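Local coordinates for glutamate racemase (Bacillus anthracis, PDB 2DWU), which is an alpha/beta protein of the Asp/Glu/hydantoin racemase family, built of two lobes, that binds d-glutamic acid in the cleft between them, at residues L20-E25 against S210-T215; T150-V155 against C188-L193. All blocks are in the same frame, centred on the assembly; numbering follows the deposited sequence.

Interaction 1. Residues L20-E25 against S210-T215; sequences LTVASE and SSAEET
V22 and A212 bring the first turns of two helices together, with their CA atoms 4.3 Å apart. The axes of the short segments 20-25 and 211-215 approach to 8.0 Å and cross at -36°, so the two helices run in broadly the same direction. The close approach is consistent with the small side chain of A212, which points at the other helix and meets backbone: its CB lies 3.3 Å from T21 O and 3.7 Å from V22 CA. V22 adds one branch from the flank, placing CG2 4.1 Å from A212 CB. One turn further on, E25 closes over the same site, its CB resting 3.4 Å from A212 O. E25 CG passes 3.7 Å from E213 N, and the bend at chi2 (-63°) then lays the carboxylate alongside E213, with OE1 against E213 CG. The two carboxylates are near each other but not in contact, and E25 OE1 is held by a salt bridge to R28 NH2 and a hydrogen bond from Q29 NE2, which would temper any repulsion. S210 caps helix 211-226: its OG accepts E213 N at 3.2 Å in a nearly straight bond (172°). Helix 20-29 follows strand 9-14 of the six-stranded sheet, while helix 211-226 leaves strand 207-210 of the four-stranded sheet and comes to lie beside it against strand 70-75 of the six-stranded one. There V22 and T215 both pack on V74, and E214 reaches a salt bridge with K109 of the second subunit.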
loop_
_atom_site.group_PDB
_atom_site.type_symbol
_atom_site.label_atom_id
_atom_site.label_comp_id
_atom_site.label_asym_id
_atom_site.label_seq_id
_atom_site.Cartn_x
_atom_site.Cartn_y
_atom_site.Cartn_z
ATOM N N LEU B 20 -0.118 -11.115 16.637
ATOM C CA LEU B 20 -1.543 -11.232 16.358
ATOM C C LEU B 20 -2.065 -9.938 15.733
ATOM O O LEU B 20 -3.093 -9.944 15.064
ATOM C CB LEU B 20 -2.361 -11.550 17.620
ATOM C CG LEU B 20 -2.173 -12.941 18.228
ATOM C CD1 LEU B 20 -3.145 -13.060 19.439
ATOM C CD2 LEU B 20 -2.483 -14.044 17.184
ATOM N N THR B 21 -1.375 -8.817 15.943
ATOM C CA THR B 21 -1.831 -7.583 15.294
ATOM C C THR B 21 -1.682 -7.733 13.780
ATOM O O THR B 21 -2.555 -7.288 13.004
ATOM C CB THR B 21 -1.047 -6.321 15.792
ATOM O OG1 THR B 21 0.361 -6.498 15.606
ATOM C CG2 THR B 21 -1.287 -6.121 17.265
ATOM N N VAL B 22 -0.587 -8.376 13.351
ATOM C CA VAL B 22 -0.323 -8.609 11.942
ATOM C C VAL B 22 -1.293 -9.670 11.397
ATOM O O VAL B 22 -1.875 -9.525 10.334
ATOM C CB VAL B 22 1.131 -9.068 11.727
ATOM C CG1 VAL B 22 1.397 -9.326 10.253
ATOM C CG2 VAL B 22 2.081 -8.001 12.233
ATOM N N ALA B 23 -1.466 -10.743 12.148
ATOM C CA ALA B 23 -2.384 -11.779 11.720
ATOM C C ALA B 23 -3.790 -11.225 11.525
ATOM O O ALA B 23 -4.452 -11.562 10.541
ATOM C CB ALA B 23 -2.408 -12.882 12.756
ATOM N N SER B 24 -4.251 -10.376 12.441
ATOM C CA SER B 24 -5.597 -9.828 12.328
ATOM C C SER B 24 -5.745 -9.010 11.060
ATOM O O SER B 24 -6.773 -9.070 10.402
ATOM C CB SER B 24 -5.963 -8.971 13.555
ATOM O OG SER B 24 -5.246 -7.746 13.588
ATOM N N GLU B 25 -4.716 -8.244 10.704
ATOM C CA GLU B 25 -4.817 -7.448 9.491
ATOM C C GLU B 25 -4.801 -8.313 8.226
ATOM O O GLU B 25 -5.466 -7.988 7.252
ATOM C CB GLU B 25 -3.702 -6.403 9.476
ATOM C CG GLU B 25 -4.088 -5.223 10.387
ATOM C CD GLU B 25 -5.336 -4.534 9.865
ATOM O OE1 GLU B 25 -5.283 -4.020 8.737
ATOM O OE2 GLU B 25 -6.395 -4.535 10.548
ATOM N N SER B 210 0.796 1.891 11.151
ATOM C CA SER B 210 0.779 0.579 11.796
ATOM C C SER B 210 1.530 -0.409 10.936
ATOM O O SER B 210 1.209 -0.532 9.751
ATOM C CB SER B 210 -0.661 0.066 11.908
ATOM O OG SER B 210 -0.660 -1.351 12.148
ATOM N N SER B 211 2.475 -1.143 11.515
ATOM C CA SER B 211 3.213 -2.143 10.727
ATOM C C SER B 211 2.220 -3.191 10.223
ATOM O O SER B 211 2.334 -3.676 9.105
ATOM C CB SER B 211 4.273 -2.882 11.559
ATOM O OG SER B 211 5.308 -2.006 11.969
ATOM N N ALA B 212 1.243 -3.544 11.054
ATOM C CA ALA B 212 0.281 -4.589 10.671
ATOM C C ALA B 212 -0.582 -4.240 9.470
ATOM O O ALA B 212 -0.719 -5.035 8.542
ATOM C CB ALA B 212 -0.609 -4.923 11.870
ATOM N N GLU B 213 -1.179 -3.055 9.485
ATOM C CA GLU B 213 -2.020 -2.636 8.371
ATOM C C GLU B 213 -1.249 -2.566 7.060
ATOM O O GLU B 213 -1.727 -3.012 6.015
ATOM C CB GLU B 213 -2.639 -1.259 8.656
ATOM C CG GLU B 213 -3.588 -1.269 9.822
ATOM C CD GLU B 213 -4.582 -0.132 9.768
ATOM O OE1 GLU B 213 -5.061 0.188 8.657
ATOM O OE2 GLU B 213 -4.902 0.422 10.836
ATOM N N GLU B 214 -0.037 -2.034 7.110
ATOM C CA GLU B 214 0.725 -1.904 5.885
ATOM C C GLU B 214 1.301 -3.212 5.379
ATOM O O GLU B 214 1.479 -3.398 4.176
ATOM C CB GLU B 214 1.844 -0.878 6.092
ATOM C CG GLU B 214 1.324 0.411 6.714
ATOM C CD GLU B 214 0.212 1.073 5.923
ATOM O OE1 GLU B 214 0.099 0.795 4.718
ATOM O OE2 GLU B 214 -0.541 1.894 6.502
ATOM N N THR B 215 1.579 -4.142 6.292
ATOM C CA THR B 215 2.158 -5.410 5.860
ATOM C C THR B 215 1.107 -6.255 5.177
ATOM O O THR B 215 1.416 -6.966 4.209
ATOM C CB THR B 215 2.778 -6.170 7.035
ATOM O OG1 THR B 215 3.842 -5.372 7.566
ATOM C CG2 THR B 215 3.403 -7.510 6.574
#

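Interaction 2. Residues T150-V155 against C188-L193; sequences TLATVV and CTHYPL. With DGL (D-glutamic acid), chain H.
H190 faces A152 because chi1 (-65°) sets its CG beside the backbone N and chi2 (53°) turns the imidazole flat against the alanine methyl. This belongs to the alpha/beta fold of the racemase family: strand 183-187 ends in a type I turn, C188 to Y191, which carries pocket residues, and helix 151-157 backs it. A152 CB stands over the middle of the H190 ring, 4.0 Å from its centroid and almost on the ring normal, a CH-pi contact. V155 comes instead at the edge, with CG1 3.9 Å from H190 CD2. Both ring nitrogens are tied down as well: ND1 pairs with T189 OG1 at 2.8 Å, either being a possible donor, and NE2 is hydrogen-bonded to E156 OE2. Together these fix the rotation of the ring, whose CE1 side meets the d-glutamic acid obliquely. T189 grips the ligand twice. Its backbone N donates to OXT of the d-glutamic acid at 2.9 Å (170°), and its OG1 accepts from the ligand N at 2.8 Å. C188 SG, thrown anti to its own backbone N, lies 3.6 Å from CB of the ligand; S15, Y46, G47, N78 and T79 add further hydrogen bonds to the same molecule. Behind the pocket, the Y191 ring is sandwiched: C188 CB sits over the centre of one face and L151 CD1 over the opposite one, nearer the rim. L151 also leans its CB on Y191 CE1 at 3.5 Å. At the edge of that ring, in its plane, a water joins the two segments, paired with Y191 OH and accepting A152 N at 3.0 Å.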
loop_
_atom_site.group_PDB
_atom_site.type_symbol
_atom_site.label_atom_id
_atom_site.label_comp_id
_atom_site.label_asym_id
_atom_site.label_seq_id
_atom_site.Cartn_x
_atom_site.Cartn_y
_atom_site.Cartn_z
ATOM N N THR B 150 10.380 -0.274 27.099
ATOM C CA THR B 150 9.359 -0.631 28.088
ATOM C C THR B 150 7.963 -0.814 27.530
ATOM O O THR B 150 7.075 -1.332 28.208
ATOM C CB THR B 150 9.267 0.437 29.183
ATOM O OG1 THR B 150 10.583 0.832 29.566
ATOM C CG2 THR B 150 8.535 -0.099 30.401
ATOM N N LEU B 151 7.761 -0.418 26.283
ATOM C CA LEU B 151 6.433 -0.491 25.732
ATOM C C LEU B 151 5.799 -1.830 25.454
ATOM O O LEU B 151 4.625 -2.016 25.762
ATOM C CB LEU B 151 6.308 0.440 24.510
ATOM C CG LEU B 151 6.588 1.925 24.840
ATOM C CD1 LEU B 151 6.256 2.743 23.604
ATOM C CD2 LEU B 151 5.753 2.419 26.036
ATOM N N ALA B 152 6.541 -2.769 24.883
ATOM C CA ALA B 152 5.930 -4.072 24.612
ATOM C C ALA B 152 5.526 -4.776 25.916
ATOM O O ALA B 152 4.431 -5.361 26.010
ATOM C CB ALA B 152 6.894 -4.957 23.782
ATOM N N THR B 153 6.378 -4.683 26.941
ATOM C CA THR B 153 6.048 -5.320 28.223
ATOM C C THR B 153 4.832 -4.636 28.829
ATOM O O THR B 153 3.954 -5.295 29.409
ATOM C CB THR B 153 7.234 -5.252 29.207
ATOM O OG1 THR B 153 8.398 -5.798 28.578
ATOM C CG2 THR B 153 6.940 -6.072 30.454
ATOM N N VAL B 154 4.753 -3.319 28.675
ATOM C CA VAL B 154 3.612 -2.573 29.179
ATOM C C VAL B 154 2.337 -3.097 28.525
ATOM O O VAL B 154 1.332 -3.328 29.191
ATOM C CB VAL B 154 3.765 -1.037 28.909
ATOM C CG1 VAL B 154 2.417 -0.321 29.008
ATOM C CG2 VAL B 154 4.727 -0.450 29.933
ATOM N N VAL B 155 2.386 -3.311 27.214
ATOM C CA VAL B 155 1.220 -3.796 26.501
ATOM C C VAL B 155 0.792 -5.192 26.970
ATOM O O VAL B 155 -0.394 -5.438 27.130
ATOM C CB VAL B 155 1.485 -3.810 24.972
ATOM C CG1 VAL B 155 0.441 -4.659 24.243
ATOM C CG2 VAL B 155 1.411 -2.381 24.444
ATOM N N CYS B 188 6.917 -1.993 15.986
ATOM C CA CYS B 188 6.854 -3.100 16.934
ATOM C C CYS B 188 5.424 -3.651 16.877
ATOM O O CYS B 188 4.462 -2.887 16.773
ATOM C CB CYS B 188 7.153 -2.594 18.345
ATOM S SG CYS B 188 7.020 -3.876 19.641
ATOM N N THR B 189 5.308 -4.976 16.974
ATOM C CA THR B 189 4.021 -5.658 16.918
ATOM C C THR B 189 3.023 -5.178 17.957
ATOM O O THR B 189 1.822 -5.203 17.718
ATOM C CB THR B 189 4.172 -7.183 17.190
ATOM O OG1 THR B 189 4.961 -7.380 18.369
ATOM C CG2 THR B 189 4.820 -7.899 16.008
ATOM N N HIS B 190 3.516 -4.766 19.123
ATOM C CA HIS B 190 2.602 -4.416 20.194
ATOM C C HIS B 190 2.073 -3.004 20.184
ATOM O O HIS B 190 1.047 -2.723 20.811
ATOM C CB HIS B 190 3.291 -4.609 21.552
ATOM C CG HIS B 190 3.650 -6.026 21.877
ATOM N ND1 HIS B 190 4.387 -6.832 21.035
ATOM C CD2 HIS B 190 3.449 -6.748 23.005
ATOM C CE1 HIS B 190 4.634 -7.986 21.636
ATOM N NE2 HIS B 190 4.074 -7.957 22.832
ATOM N N TYR B 191 2.747 -2.109 19.465
ATOM C CA TYR B 191 2.344 -0.714 19.549
ATOM C C TYR B 191 0.960 -0.303 19.084
ATOM O O TYR B 191 0.444 0.707 19.567
ATOM C CB TYR B 191 3.419 0.191 18.927
ATOM C CG TYR B 191 4.800 0.076 19.579
ATOM C CD1 TYR B 191 5.025 -0.709 20.731
ATOM C CD2 TYR B 191 5.904 0.717 19.001
ATOM C CE1 TYR B 191 6.303 -0.863 21.265
ATOM C CE2 TYR B 191 7.195 0.570 19.523
ATOM C CZ TYR B 191 7.395 -0.223 20.644
ATOM O OH TYR B 191 8.685 -0.394 21.064
ATOM N N PRO B 192 0.332 -1.049 18.148
ATOM C CA PRO B 192 -1.010 -0.620 17.754
ATOM C C PRO B 192 -1.934 -0.544 18.978
ATOM O O PRO B 192 -2.856 0.257 18.994
ATOM C CB PRO B 192 -1.463 -1.709 16.782
ATOM C CG PRO B 192 -0.182 -2.057 16.057
ATOM C CD PRO B 192 0.840 -2.095 17.230
ATOM N N LEU B 193 -1.709 -1.373 19.989
ATOM C CA LEU B 193 -2.590 -1.305 21.145
ATOM C C LEU B 193 -2.441 -0.003 21.922
ATOM O O LEU B 193 -3.320 0.365 22.713
ATOM C CB LEU B 193 -2.364 -2.507 22.060
ATOM C CG LEU B 193 -3.013 -3.769 21.495
ATOM C CD1 LEU B 193 -2.983 -4.864 22.552
ATOM C CD2 LEU B 193 -4.453 -3.469 21.083
HETATM N N DGL H . 7.365 -8.813 18.432
HETATM C CA DGL H . 8.464 -7.895 18.870
HETATM C C DGL H . 8.678 -6.830 17.853
HETATM O O DGL H . 9.697 -6.152 17.823
HETATM C CB DGL H . 8.109 -7.258 20.232
HETATM C CG DGL H . 8.376 -8.317 21.328
HETATM C CD DGL H . 9.769 -8.779 21.459
HETATM O OE1 DGL H . 10.681 -8.086 21.913
HETATM O OE2 DGL H . 10.006 -10.001 21.041
HETATM O OXT DGL H . 7.730 -6.649 16.975
HETATM O O HOH W 1 9.036 -2.068 23.338
#

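In the fold
The centres of the two interactions lie about 13 Å apart. Along the chain they are nested: 20-25 opens, 150-155 and 188-193 follow, and 210-215 closes. Strands 183-187 and 207-210 are neighbours in the four-stranded sheet, and the ends of both feed these contacts. Interaction 1 lies against the six-stranded sheet, where the chain returns from strand 207-210. Interaction 2 lies at the end of strand 183-187, and its turn 188-193 supplies C188, T189 and H190 to the pocket. They touch directly through a probable hydrogen bond from T21 OG1 to T189 O, at 2.9 Å, so the start of helix 20-29 is tied to the turn that holds the d-glutamic acid.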